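Local coordinates for protein amidohydrolase (Staphylococcus aureus, PDB 3NUR) that probably catalyses the hydrolysis of carbon-nitrogen bonds other than peptide bonds, as a TIM-barrel amidohydrolase with a metal ion, here calcium, in its site, at residues A[23-28]-A[346-351]; A[87-92]-A[128-133]; A[117-122]-A[154-159]; A[187-192]-A[247-252]; A[285-290]-A[310-315]. All blocks are in the same frame, centred on the assembly; numbering follows the deposited sequence.

Interaction 1: A[23-28]-A[346-351]; sequences KSITFE and NGAKLL. With CA (calcium ion), chain B.
Ile25 and Phe27 of the first barrel strand point their side chains at the last turns of helix 336-351, the C-terminal helix of this TIM barrel. The closest approach belongs to the Phe27 ring, whose CZ comes to 3.5 Å from Gly347 CA. That CA sits at the ring edge, near its plane, and because Gly347 has no side chain the ring can press directly on the helix backbone. Leu351 arrives from the opposite direction and meets the ring obliquely, Phe27 CZ lying 3.8 Å from Leu351 CD1. Leu350 adds a longer touch on the same ring.

Two residues earlier, on the same side of the strand, Ile25 reaches the helix with its long branch. Ile25 CD1 stands 3.7 Å from Ala348 N and also rests on the Ala348 methyl. The short branch slides past Leu351, and Ile25 CG2 lies 4.1 Å from Leu351 CD1. The contact is apolar throughout.

Polar groups further out hold both elements in place. The Asn346 amide ND2 bonds to Ile311 O and Ile308 O, Lys157 NZ bonds to Leu351 O, and on the strand Thr26 OG1 bonds to Ile89 O. Beyond Phe27 the strand delivers Glu28 to the metal: CG lies opposite the backbone N (chi1 -163°) and the chain continues extended, reaching away from the helix. His30, His192 and Asp316 complete the protein ligands. The two carboxylate oxygens divide the work, OE2 bonding to Ser291 OG while Glu28 OE1 binds the calcium ion at 2.2 Å.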
# COMPACT_ATOMS: atom_id res chain seq x y z
N LYS A 23 4.55 10.42 18.68
CA LYS A 23 4.85 10.54 17.25
C LYS A 23 4.56 9.27 16.46
O LYS A 23 4.60 8.17 17.01
CB LYS A 23 6.27 11.05 16.99
CG LYS A 23 6.58 12.41 17.59
CD LYS A 23 5.95 13.58 16.83
CE LYS A 23 6.09 14.87 17.60
NZ LYS A 23 7.52 15.23 17.81
N SER A 24 4.22 9.45 15.18
CA SER A 24 3.86 8.32 14.34
C SER A 24 4.71 8.16 13.11
O SER A 24 5.38 9.11 12.68
CB SER A 24 2.39 8.44 13.92
OG SER A 24 2.18 9.56 13.07
N ILE A 25 4.66 6.96 12.54
CA ILE A 25 5.24 6.61 11.24
C ILE A 25 3.97 6.37 10.38
O ILE A 25 3.13 5.55 10.76
CB ILE A 25 6.16 5.36 11.26
CG1 ILE A 25 7.37 5.55 12.21
CG2 ILE A 25 6.64 5.02 9.83
CD1 ILE A 25 8.13 4.19 12.55
N THR A 26 3.82 7.09 9.26
CA THR A 26 2.64 6.94 8.39
C THR A 26 3.05 6.22 7.08
O THR A 26 4.08 6.55 6.48
CB THR A 26 1.86 8.24 8.24
OG1 THR A 26 2.74 9.25 7.78
CG2 THR A 26 1.16 8.71 9.55
N PHE A 27 2.25 5.22 6.67
CA PHE A 27 2.63 4.31 5.59
C PHE A 27 2.07 4.50 4.18
O PHE A 27 2.55 3.83 3.25
CB PHE A 27 2.43 2.87 6.07
CG PHE A 27 3.55 2.37 6.96
CD1 PHE A 27 4.57 1.58 6.43
CD2 PHE A 27 3.57 2.67 8.32
CE1 PHE A 27 5.61 1.12 7.24
CE2 PHE A 27 4.59 2.18 9.14
CZ PHE A 27 5.60 1.40 8.59
N GLU A 28 1.04 5.34 4.01
CA GLU A 28 0.45 5.51 2.68
C GLU A 28 0.42 6.99 2.39
O GLU A 28 -0.61 7.63 2.57
CB GLU A 28 -0.96 4.87 2.60
CG GLU A 28 -1.42 4.65 1.17
CD GLU A 28 -2.89 4.25 1.07
OE1 GLU A 28 -3.66 5.00 0.43
OE2 GLU A 28 -3.27 3.23 1.68
N ASN A 346 5.15 -1.08 15.64
CA ASN A 346 4.96 -2.13 14.63
C ASN A 346 5.75 -1.76 13.35
O ASN A 346 6.45 -2.61 12.80
CB ASN A 346 3.48 -2.30 14.26
CG ASN A 346 2.61 -2.88 15.34
OD1 ASN A 346 3.07 -3.56 16.27
ND2 ASN A 346 1.30 -2.66 15.19
N GLY A 347 5.64 -0.50 12.93
CA GLY A 347 6.28 0.02 11.72
C GLY A 347 7.79 0.11 11.80
O GLY A 347 8.47 -0.24 10.84
N ALA A 348 8.32 0.55 12.97
CA ALA A 348 9.78 0.66 13.17
C ALA A 348 10.42 -0.75 13.08
O ALA A 348 11.48 -0.90 12.46
CB ALA A 348 10.06 1.27 14.53
N LYS A 349 9.73 -1.78 13.61
CA LYS A 349 10.23 -3.17 13.52
C LYS A 349 10.24 -3.64 12.07
O LYS A 349 11.24 -4.18 11.58
CB LYS A 349 9.42 -4.11 14.42
CG LYS A 349 9.74 -3.92 15.89
CD LYS A 349 8.90 -4.78 16.82
CE LYS A 349 8.99 -4.32 18.26
NZ LYS A 349 10.39 -4.29 18.78
N LEU A 350 9.13 -3.39 11.36
CA LEU A 350 8.96 -3.78 9.96
C LEU A 350 10.02 -3.14 9.04
O LEU A 350 10.56 -3.82 8.16
CB LEU A 350 7.54 -3.38 9.49
CG LEU A 350 7.15 -3.75 8.04
CD1 LEU A 350 7.29 -5.25 7.80
CD2 LEU A 350 5.74 -3.29 7.74
N LEU A 351 10.30 -1.85 9.24
CA LEU A 351 11.25 -1.07 8.44
C LEU A 351 12.72 -1.20 8.90
O LEU A 351 13.60 -0.63 8.25
CB LEU A 351 10.87 0.43 8.46
CG LEU A 351 9.49 0.85 7.92
CD1 LEU A 351 9.23 2.31 8.24
CD2 LEU A 351 9.38 0.63 6.43
CA CA B . -3.52 6.23 -1.33
O HOH W 1 -5.67 5.92 -1.25
O HOH W 2 -4.05 7.25 -3.27

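Interaction 2: A[87-92]-A[128-133]; sequences VQIQVL and RFVGFA
Strands 89-92 and 129-131 run parallel at 20°, with Gln90 beside Phe129, Val91 beside Val130 and Leu92 beside Gly131. They are the two strands of a beta-alpha-beta crossover in the TIM barrel, connected through helix 104-124. Four backbone bonds zip them together, from Gln90 N to Arg128 O at the start through to Phe132 N, which gives its hydrogen to Leu92 O at 2.9 Å.

Just ahead of the paired region, Arg128 clasps the corner at Gln88, where the adjacent strand begins. Its side chain is bent at both chi2 and chi3 and so curls back, presenting the edge of the guanidinium to two successive carbonyls. Arg128 NE donates to Gln88 O at 2.9 Å, exactly in the guanidinium plane, and Arg128 NH2 donates to Val87 O at 2.8 Å. With Asn83 OD1 also bonded to NH2, the group is fixed in rotation.

The side chains sort onto two faces. Gln90, Leu92 and Phe129 share one, where helices 75-84 and 104-124 pack on them; Leu92 CD1 lies 3.5 Å from Phe129 CD1, oblique to the ring. Val91 and Val130 share the other. There Ile89 CG2 meets Val130 CG2 at 3.9 Å. Further along, Val91 places one methyl squarely over the Phe132 ring, a CH-pi contact in which CG1 sits 3.4 Å from the ring centroid and only 4° off its normal.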
# COMPACT_ATOMS: atom_id res chain seq x y z
N VAL A 87 3.26 13.54 13.19
CA VAL A 87 3.85 12.52 12.33
C VAL A 87 5.35 12.79 12.27
O VAL A 87 5.76 13.82 11.73
CB VAL A 87 3.24 12.54 10.90
CG1 VAL A 87 3.90 11.49 10.02
CG2 VAL A 87 1.71 12.34 10.95
N GLN A 88 6.16 11.82 12.71
CA GLN A 88 7.62 11.92 12.67
C GLN A 88 8.09 11.52 11.28
O GLN A 88 8.96 12.18 10.72
CB GLN A 88 8.25 10.98 13.72
CG GLN A 88 9.80 10.98 13.77
CD GLN A 88 10.39 12.33 14.12
OE1 GLN A 88 11.33 12.81 13.48
NE2 GLN A 88 9.83 12.99 15.13
N ILE A 89 7.54 10.41 10.73
CA ILE A 89 7.97 9.92 9.42
C ILE A 89 6.82 9.66 8.48
O ILE A 89 5.83 9.01 8.87
CB ILE A 89 8.82 8.62 9.59
CG1 ILE A 89 10.11 8.87 10.40
CG2 ILE A 89 9.09 7.90 8.26
CD1 ILE A 89 10.82 7.62 10.83
N GLN A 90 6.99 10.07 7.20
CA GLN A 90 6.10 9.65 6.15
C GLN A 90 6.91 8.66 5.31
O GLN A 90 8.07 8.94 4.95
CB GLN A 90 5.63 10.81 5.25
CG GLN A 90 4.46 11.57 5.82
CD GLN A 90 3.85 12.55 4.82
OE1 GLN A 90 2.76 13.12 5.05
NE2 GLN A 90 4.48 12.72 3.68
N VAL A 91 6.30 7.52 4.99
CA VAL A 91 6.88 6.51 4.09
C VAL A 91 6.30 6.93 2.73
O VAL A 91 5.07 6.92 2.54
CB VAL A 91 6.55 5.05 4.47
CG1 VAL A 91 7.22 4.08 3.51
CG2 VAL A 91 6.96 4.73 5.91
N LEU A 92 7.16 7.42 1.82
CA LEU A 92 6.70 8.02 0.58
C LEU A 92 6.61 7.05 -0.62
O LEU A 92 7.53 6.26 -0.84
CB LEU A 92 7.59 9.24 0.21
CG LEU A 92 7.55 10.46 1.16
CD1 LEU A 92 8.53 11.56 0.69
CD2 LEU A 92 6.17 11.05 1.23
N ARG A 128 12.85 12.61 8.46
CA ARG A 128 11.39 12.72 8.33
C ARG A 128 10.76 11.84 7.28
O ARG A 128 9.53 11.76 7.20
CB ARG A 128 10.99 14.19 8.06
CG ARG A 128 11.54 15.24 9.05
CD ARG A 128 11.10 15.04 10.52
NE ARG A 128 9.64 14.98 10.70
CZ ARG A 128 8.85 16.04 10.83
NH1 ARG A 128 9.36 17.28 10.79
NH2 ARG A 128 7.54 15.89 11.01
N PHE A 129 11.59 11.24 6.43
CA PHE A 129 11.09 10.43 5.32
C PHE A 129 11.83 9.15 5.11
O PHE A 129 13.04 9.05 5.37
CB PHE A 129 11.10 11.26 4.02
CG PHE A 129 10.30 12.54 4.09
CD1 PHE A 129 8.90 12.51 4.07
CD2 PHE A 129 10.94 13.76 4.21
CE1 PHE A 129 8.17 13.70 4.16
CE2 PHE A 129 10.21 14.95 4.29
CZ PHE A 129 8.83 14.91 4.25
N VAL A 130 11.10 8.15 4.64
CA VAL A 130 11.60 6.84 4.25
C VAL A 130 10.97 6.59 2.86
O VAL A 130 9.82 7.01 2.61
CB VAL A 130 11.22 5.76 5.30
CG1 VAL A 130 11.42 4.35 4.76
CG2 VAL A 130 12.05 5.93 6.58
N GLY A 131 11.70 5.95 1.96
CA GLY A 131 11.15 5.73 0.62
C GLY A 131 10.67 4.33 0.33
O GLY A 131 11.26 3.35 0.81
N PHE A 132 9.59 4.25 -0.45
CA PHE A 132 9.06 3.01 -0.99
C PHE A 132 9.30 3.09 -2.50
O PHE A 132 9.09 4.16 -3.10
CB PHE A 132 7.56 2.80 -0.66
CG PHE A 132 7.25 1.97 0.58
CD1 PHE A 132 8.28 1.46 1.38
CD2 PHE A 132 5.94 1.74 0.98
CE1 PHE A 132 7.99 0.69 2.52
CE2 PHE A 132 5.66 0.98 2.13
CZ PHE A 132 6.69 0.44 2.87
N ALA A 133 9.77 1.99 -3.08
CA ALA A 133 10.06 1.91 -4.52
C ALA A 133 8.82 1.96 -5.40
O ALA A 133 7.76 1.45 -5.02
CB ALA A 133 10.80 0.61 -4.80

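Interaction 3: A[117-122]-A[154-159]; sequences QLANYI and LGFKGA
Phe156 pushes the end of its ring into the side of helix 104-124, where Leu118, Ala119 and Ile122 receive it. The apolar touches come first. Phe156 CZ lies 3.7 Å from Leu118 CD2, which approaches obliquely. Ile122 CD1, also oblique, is 4.2 Å from Phe156 CE1. Ala119 has two partners: its CB is 4.0 Å from Phe156 CE1 and 3.9 Å from Leu154 CD2, so the methyl touches both the phenylalanine and the leucine. Leu118 CG is turned away from its own backbone N (chi1 -178°), and this swing brings the CD2 branch over to the end of the ring.

The backbone of the helix takes part as well. Ala119 N is found at the ring edge, near the ring plane, 3.9 Å from Phe156 CZ, so the ring meets the helix edge-on.

In the TIM barrel this contact belongs to the outer layer, tying helix 104-124 to the connection between helix 140-152 and strand 159-162. The chain leaves helical geometry after helix 140-152 at Gly155, whose positive phi (73°) suits glycine; it turns there, and Leu154 CB lies over one face of the Phe156 ring, towards its rim.

Backbone bonds set the loop in place on both sides: Phe156 with Cys150, and Lys157 with Gly131 of the neighbouring strand.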
# COMPACT_ATOMS: atom_id res chain seq x y z
N GLN A 117 14.70 10.80 -7.96
CA GLN A 117 14.28 12.12 -7.45
C GLN A 117 13.80 12.01 -6.02
O GLN A 117 14.09 12.88 -5.20
CB GLN A 117 13.22 12.76 -8.35
CG GLN A 117 13.78 13.26 -9.68
CD GLN A 117 12.87 14.25 -10.36
OE1 GLN A 117 12.46 15.27 -9.77
NE2 GLN A 117 12.56 14.00 -11.62
N LEU A 118 13.10 10.91 -5.69
CA LEU A 118 12.63 10.66 -4.33
C LEU A 118 13.82 10.52 -3.38
O LEU A 118 13.82 11.15 -2.33
CB LEU A 118 11.74 9.40 -4.24
CG LEU A 118 11.18 9.10 -2.82
CD1 LEU A 118 10.31 10.28 -2.30
CD2 LEU A 118 10.39 7.77 -2.79
N ALA A 119 14.83 9.71 -3.77
CA ALA A 119 16.05 9.51 -2.97
C ALA A 119 16.79 10.85 -2.71
O ALA A 119 17.28 11.04 -1.59
CB ALA A 119 16.98 8.53 -3.66
N ASN A 120 16.86 11.75 -3.72
CA ASN A 120 17.48 13.08 -3.58
C ASN A 120 16.72 13.93 -2.55
O ASN A 120 17.33 14.66 -1.77
CB ASN A 120 17.53 13.82 -4.93
CG ASN A 120 18.65 13.36 -5.83
OD1 ASN A 120 18.61 13.59 -7.05
ND2 ASN A 120 19.66 12.71 -5.27
N TYR A 121 15.38 13.81 -2.54
CA TYR A 121 14.53 14.54 -1.60
C TYR A 121 14.72 14.03 -0.18
O TYR A 121 14.86 14.83 0.75
CB TYR A 121 13.06 14.45 -2.04
CG TYR A 121 12.08 15.09 -1.07
CD1 TYR A 121 11.93 16.48 -1.01
CD2 TYR A 121 11.31 14.31 -0.21
CE1 TYR A 121 11.01 17.07 -0.15
CE2 TYR A 121 10.39 14.89 0.66
CZ TYR A 121 10.22 16.27 0.67
OH TYR A 121 9.30 16.84 1.52
N ILE A 122 14.72 12.70 0.00
CA ILE A 122 14.86 12.09 1.34
C ILE A 122 16.24 12.42 1.92
O ILE A 122 16.35 12.68 3.12
CB ILE A 122 14.58 10.56 1.28
CG1 ILE A 122 13.09 10.32 0.87
CG2 ILE A 122 14.91 9.87 2.63
CD1 ILE A 122 12.77 8.90 0.53
N LEU A 154 19.56 3.09 -2.93
CA LEU A 154 18.82 4.27 -2.51
C LEU A 154 18.40 4.29 -1.04
O LEU A 154 17.93 5.32 -0.57
CB LEU A 154 17.62 4.57 -3.45
CG LEU A 154 17.90 4.61 -4.97
CD1 LEU A 154 16.63 4.99 -5.73
CD2 LEU A 154 19.05 5.61 -5.32
N GLY A 155 18.55 3.16 -0.35
CA GLY A 155 18.18 3.07 1.06
C GLY A 155 16.68 3.05 1.30
O GLY A 155 16.21 3.41 2.39
N PHE A 156 15.91 2.61 0.28
CA PHE A 156 14.45 2.48 0.41
C PHE A 156 14.13 1.25 1.29
O PHE A 156 15.00 0.40 1.52
CB PHE A 156 13.77 2.40 -0.98
CG PHE A 156 13.69 3.70 -1.76
CD1 PHE A 156 14.37 4.85 -1.33
CD2 PHE A 156 13.01 3.76 -2.97
CE1 PHE A 156 14.32 6.03 -2.07
CE2 PHE A 156 12.97 4.94 -3.72
CZ PHE A 156 13.63 6.07 -3.26
N LYS A 157 12.89 1.17 1.78
CA LYS A 157 12.48 0.16 2.75
C LYS A 157 11.29 -0.71 2.35
O LYS A 157 10.71 -1.40 3.21
CB LYS A 157 12.25 0.82 4.12
CG LYS A 157 13.50 1.52 4.72
CD LYS A 157 14.54 0.54 5.22
CE LYS A 157 15.66 1.23 5.97
NZ LYS A 157 16.06 0.44 7.18
N GLY A 158 10.98 -0.72 1.06
CA GLY A 158 9.93 -1.55 0.47
C GLY A 158 9.51 -1.01 -0.87
O GLY A 158 10.21 -0.20 -1.48
N ALA A 159 8.34 -1.44 -1.34
CA ALA A 159 7.80 -0.95 -2.59
C ALA A 159 6.31 -0.78 -2.40
O ALA A 159 5.71 -1.49 -1.60
CB ALA A 159 8.03 -1.98 -3.70

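Interaction 4: A[187-192]-A[247-252]; sequences VPIYLH and LNMIIG. With CA (calcium ion), chain B.
Tyr190 and Ile250 form the tight middle of this contact between two parallel barrel strands, 189-192 and 249-251. Their CA atoms are only 4.4 Å apart, and the two side chains cross at about a right angle, the tyrosine ring resting on Ile250. The methyl Ile250 CG2 reaches to 3.5 Å from Tyr190 CE1. Backbone bonds flank the pair: Ile250 N donates to Ile189 O at 2.9 Å, and Leu191 N to Ile250 O, close to the line of the carbonyl. On the other side of the sheet, under helices 176-185 and 223-237, Met249, present as selenomethionine, bends at chi3 (73°), and its CE slots between Ile189 CG2 and Leu191 CB, 3.8 Å from each.

Towards both ends the strands part and water takes over. At the far end a water bridges the strands, receiving the Gly252 N-H and donating to Leu191 O, each at 2.7 Å. At the start another water accepts from Asn248 N and gives a weak bond to Val187 O.

The metal end follows directly. His192 turns away from strand 249-251 and binds the calcium ion through NE2 at 2.3 Å, in the usual place for TIM-barrel amidohydrolases, the C-terminal ends of the strands. Tyr190 OH, bonded to Thr289 OG1 and weakly to the metal ligand Glu28, suggests that the packed ring also serves as a second-shell support for the site.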
# COMPACT_ATOMS: atom_id res chain seq x y z
N VAL A 187 12.01 -6.80 2.85
CA VAL A 187 11.21 -5.57 2.82
C VAL A 187 9.76 -5.89 2.42
O VAL A 187 9.55 -6.83 1.66
CB VAL A 187 11.82 -4.47 1.91
CG1 VAL A 187 13.16 -3.95 2.45
CG2 VAL A 187 11.95 -4.94 0.45
N PRO A 188 8.76 -5.08 2.87
CA PRO A 188 7.37 -5.37 2.48
C PRO A 188 6.97 -4.75 1.13
O PRO A 188 7.65 -3.87 0.59
CB PRO A 188 6.57 -4.74 3.62
CG PRO A 188 7.37 -3.52 3.99
CD PRO A 188 8.82 -3.92 3.81
N ILE A 189 5.83 -5.20 0.61
CA ILE A 189 5.22 -4.64 -0.60
C ILE A 189 3.84 -4.11 -0.16
O ILE A 189 3.03 -4.86 0.37
CB ILE A 189 5.07 -5.67 -1.76
CG1 ILE A 189 6.44 -6.17 -2.30
CG2 ILE A 189 4.21 -5.10 -2.88
CD1 ILE A 189 6.32 -7.39 -3.19
N TYR A 190 3.57 -2.84 -0.41
CA TYR A 190 2.26 -2.23 -0.14
C TYR A 190 1.47 -2.38 -1.44
O TYR A 190 1.92 -1.91 -2.49
CB TYR A 190 2.43 -0.72 0.21
CG TYR A 190 1.28 -0.10 0.99
CD1 TYR A 190 1.49 0.49 2.23
CD2 TYR A 190 -0.01 -0.07 0.46
CE1 TYR A 190 0.45 1.06 2.95
CE2 TYR A 190 -1.07 0.52 1.17
CZ TYR A 190 -0.83 1.09 2.41
OH TYR A 190 -1.86 1.62 3.15
N LEU A 191 0.30 -3.07 -1.40
CA LEU A 191 -0.55 -3.28 -2.59
C LEU A 191 -1.70 -2.27 -2.48
O LEU A 191 -2.51 -2.36 -1.56
CB LEU A 191 -1.09 -4.72 -2.62
CG LEU A 191 -1.78 -5.19 -3.91
CD1 LEU A 191 -0.78 -5.24 -5.09
CD2 LEU A 191 -2.40 -6.58 -3.70
N HIS A 192 -1.71 -1.29 -3.39
CA HIS A 192 -2.62 -0.14 -3.38
C HIS A 192 -3.63 -0.21 -4.54
O HIS A 192 -3.29 -0.70 -5.61
CB HIS A 192 -1.74 1.13 -3.53
CG HIS A 192 -2.44 2.46 -3.38
ND1 HIS A 192 -3.25 2.95 -4.37
CD2 HIS A 192 -2.38 3.36 -2.38
CE1 HIS A 192 -3.71 4.10 -3.92
NE2 HIS A 192 -3.21 4.39 -2.73
N LEU A 247 7.92 -13.18 3.73
CA LEU A 247 7.37 -12.01 3.04
C LEU A 247 6.19 -11.40 3.79
O LEU A 247 5.30 -12.13 4.23
CB LEU A 247 6.92 -12.39 1.60
CG LEU A 247 6.25 -11.26 0.76
CD1 LEU A 247 7.23 -10.13 0.45
CD2 LEU A 247 5.62 -11.79 -0.49
N ASN A 248 6.16 -10.06 3.89
CA ASN A 248 5.02 -9.32 4.42
C ASN A 248 4.48 -8.36 3.38
O ASN A 248 5.24 -7.71 2.67
CB ASN A 248 5.32 -8.53 5.69
CG ASN A 248 5.72 -9.40 6.84
OD1 ASN A 248 4.95 -10.26 7.29
ND2 ASN A 248 6.94 -9.22 7.29
N MSE A 249 3.18 -8.26 3.32
CA MSE A 249 2.55 -7.27 2.47
C MSE A 249 1.73 -6.32 3.30
O MSE A 249 1.40 -6.64 4.44
CB MSE A 249 1.80 -7.93 1.34
CG MSE A 249 2.86 -8.43 0.33
SE MSE A 249 2.13 -9.19 -1.09
CE MSE A 249 1.45 -7.52 -1.93
N ILE A 250 1.48 -5.10 2.77
CA ILE A 250 0.67 -4.10 3.46
C ILE A 250 -0.52 -3.73 2.56
O ILE A 250 -0.36 -3.59 1.35
CB ILE A 250 1.48 -2.83 3.85
CG1 ILE A 250 2.87 -3.18 4.48
CG2 ILE A 250 0.65 -1.95 4.81
CD1 ILE A 250 3.86 -2.00 4.51
N ILE A 251 -1.70 -3.60 3.16
CA ILE A 251 -2.91 -3.16 2.47
C ILE A 251 -3.59 -2.09 3.30
O ILE A 251 -3.59 -2.17 4.52
CB ILE A 251 -3.88 -4.30 2.09
CG1 ILE A 251 -4.27 -5.17 3.33
CG2 ILE A 251 -3.32 -5.12 0.88
CD1 ILE A 251 -5.28 -6.34 3.00
N GLY A 252 -4.14 -1.10 2.61
CA GLY A 252 -4.81 0.03 3.23
C GLY A 252 -6.31 -0.13 3.32
O GLY A 252 -6.83 -1.24 3.21
CA CA B . -3.52 6.23 -1.33
O HOH W 3 9.07 -8.93 3.29
O HOH W 4 -4.15 -0.78 -0.11
O HOH W 1 -5.67 5.92 -1.25
O HOH W 2 -4.05 7.25 -3.27

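Interaction 5: A[285-290]-A[310-315]; sequences SFYITP and RILYAA
The guanidinium of Arg310 lies flat over one face of the Tyr287 ring, centres 4.0 Å apart and planes at 20°, a stacked cation-pi pair displaced towards the ring's rim. While its face is on the tyrosine, its edge turns to the backbone: Arg310 NE donates to Phe286 O at 2.9 Å, in the guanidinium plane, and NH2 adds a weak bond to the same oxygen. A double kink in the arginine chain (chi2 -51°, chi3 -64°) brings it over strand 286-288. Asn248 OD1 takes another N-H of NH2, and stack and bonds together lock the group's rotation. Leu312 CG lies oblique to the Tyr287 ring, 3.8 Å from Tyr287 CD1, and Leu312 CD1 is 3.6 Å from Tyr287 CB. The third flat group, the Tyr313 ring, touches Pro290 CG through CD1 at 4.0 Å, while its OH bonds to Leu325 O.

These are the last two staves of the TIM barrel in chain order, although 310-315 is too irregular to count as a strand and the two are joined by a single bridge, Ile288 with Ile311. Its bonds run from Ile288 N to Arg310 O (2.8 Å) and from Leu312 N to Ile288 O (2.9 Å).

Further on, towards the metal, Thr289 and Pro290 pack against Leu312 and Ala314. The methyl Ala314 CB comes to 3.4 Å from Thr289 OG1, a hydroxyl whose main polar partner is Tyr190 OH.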
# COMPACT_ATOMS: atom_id res chain seq x y z
N SER A 285 1.13 -12.62 7.59
CA SER A 285 1.91 -12.10 6.45
C SER A 285 1.40 -10.76 5.91
O SER A 285 1.94 -10.25 4.92
CB SER A 285 1.96 -13.14 5.34
OG SER A 285 2.52 -14.35 5.80
N PHE A 286 0.34 -10.20 6.51
CA PHE A 286 -0.19 -8.91 6.08
C PHE A 286 -0.21 -7.93 7.22
O PHE A 286 -0.33 -8.32 8.38
CB PHE A 286 -1.64 -9.06 5.54
CG PHE A 286 -1.72 -9.50 4.10
CD1 PHE A 286 -1.97 -8.58 3.09
CD2 PHE A 286 -1.55 -10.84 3.76
CE1 PHE A 286 -2.02 -8.98 1.74
CE2 PHE A 286 -1.61 -11.25 2.41
CZ PHE A 286 -1.86 -10.32 1.42
N TYR A 287 -0.11 -6.63 6.88
CA TYR A 287 -0.29 -5.52 7.81
C TYR A 287 -1.45 -4.71 7.22
O TYR A 287 -1.61 -4.67 6.00
CB TYR A 287 0.94 -4.60 7.90
CG TYR A 287 2.05 -5.21 8.72
CD1 TYR A 287 2.17 -4.93 10.08
CD2 TYR A 287 2.98 -6.07 8.14
CE1 TYR A 287 3.21 -5.48 10.83
CE2 TYR A 287 4.02 -6.62 8.88
CZ TYR A 287 4.12 -6.33 10.23
OH TYR A 287 5.16 -6.86 10.96
N ILE A 288 -2.24 -4.10 8.07
CA ILE A 288 -3.39 -3.32 7.58
C ILE A 288 -3.24 -1.86 8.03
O ILE A 288 -2.87 -1.61 9.18
CB ILE A 288 -4.70 -3.97 8.10
CG1 ILE A 288 -5.00 -5.32 7.38
CG2 ILE A 288 -5.90 -3.00 8.01
CD1 ILE A 288 -6.11 -6.16 7.99
N THR A 289 -3.63 -0.91 7.16
CA THR A 289 -3.62 0.51 7.52
C THR A 289 -5.01 1.14 7.30
O THR A 289 -5.81 0.57 6.55
CB THR A 289 -2.53 1.34 6.74
OG1 THR A 289 -3.08 1.95 5.55
CG2 THR A 289 -1.23 0.60 6.48
N PRO A 290 -5.28 2.32 7.90
CA PRO A 290 -6.58 2.97 7.72
C PRO A 290 -6.66 3.82 6.45
O PRO A 290 -7.76 4.24 6.08
CB PRO A 290 -6.69 3.91 8.93
CG PRO A 290 -5.44 3.73 9.73
CD PRO A 290 -4.45 3.06 8.88
N ARG A 310 -0.55 -6.16 13.90
CA ARG A 310 -0.60 -6.13 12.43
C ARG A 310 -1.17 -4.83 11.88
O ARG A 310 -1.38 -4.72 10.67
CB ARG A 310 -1.41 -7.36 11.91
CG ARG A 310 -0.92 -8.73 12.42
CD ARG A 310 0.57 -9.01 12.24
NE ARG A 310 0.94 -9.06 10.83
CZ ARG A 310 2.09 -9.55 10.37
NH1 ARG A 310 3.00 -10.02 11.22
NH2 ARG A 310 2.34 -9.56 9.07
N ILE A 311 -1.39 -3.83 12.75
CA ILE A 311 -1.95 -2.56 12.31
C ILE A 311 -0.88 -1.48 12.23
O ILE A 311 -0.14 -1.25 13.19
CB ILE A 311 -3.16 -2.13 13.20
CG1 ILE A 311 -4.26 -3.24 13.21
CG2 ILE A 311 -3.74 -0.77 12.77
CD1 ILE A 311 -5.31 -3.04 14.32
N LEU A 312 -0.82 -0.80 11.08
CA LEU A 312 0.10 0.31 10.85
C LEU A 312 -0.71 1.58 10.63
O LEU A 312 -1.88 1.48 10.30
CB LEU A 312 0.99 0.05 9.61
CG LEU A 312 1.87 -1.19 9.64
CD1 LEU A 312 2.56 -1.40 8.29
CD2 LEU A 312 2.89 -1.14 10.78
N TYR A 313 -0.12 2.76 10.87
CA TYR A 313 -0.83 4.02 10.71
C TYR A 313 -0.58 4.62 9.33
O TYR A 313 0.43 4.31 8.71
CB TYR A 313 -0.46 4.98 11.86
CG TYR A 313 -1.56 5.92 12.30
CD1 TYR A 313 -2.90 5.52 12.28
CD2 TYR A 313 -1.26 7.19 12.80
CE1 TYR A 313 -3.91 6.37 12.74
CE2 TYR A 313 -2.26 8.04 13.26
CZ TYR A 313 -3.59 7.63 13.22
OH TYR A 313 -4.58 8.48 13.65
N ALA A 314 -1.54 5.39 8.82
CA ALA A 314 -1.46 5.98 7.47
C ALA A 314 -2.53 7.04 7.32
O ALA A 314 -3.63 6.87 7.86
CB ALA A 314 -1.65 4.91 6.40
N ALA A 315 -2.24 8.11 6.57
CA ALA A 315 -3.16 9.23 6.36
C ALA A 315 -3.69 9.37 4.94
O ALA A 315 -4.66 10.09 4.74
CB ALA A 315 -2.46 10.54 6.73

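Taken in order, the five contacts go round the barrel, each handing on to the next by a probable backbone bond. Thr26 N to Ile89 O (2.8 Å) joins interactions 1 and 2, Lys157 N to Gly131 O (2.9 Å) joins 2 and 3, Tyr190 N to Ala159 O (2.8 Å) joins 3 and 4, and Met249 N to Ser285 O (2.8 Å) joins 4 and 5. Phe27 N to Tyr313 O (2.9 Å) returns from 5 to 1 and closes the ring. Interactions 1 and 4 share the calcium ion and two of its waters; interaction 5 leads straight into Asp316, another ligand. Interaction 3 is peripheral, its centre about 17 Å from that of interaction 4.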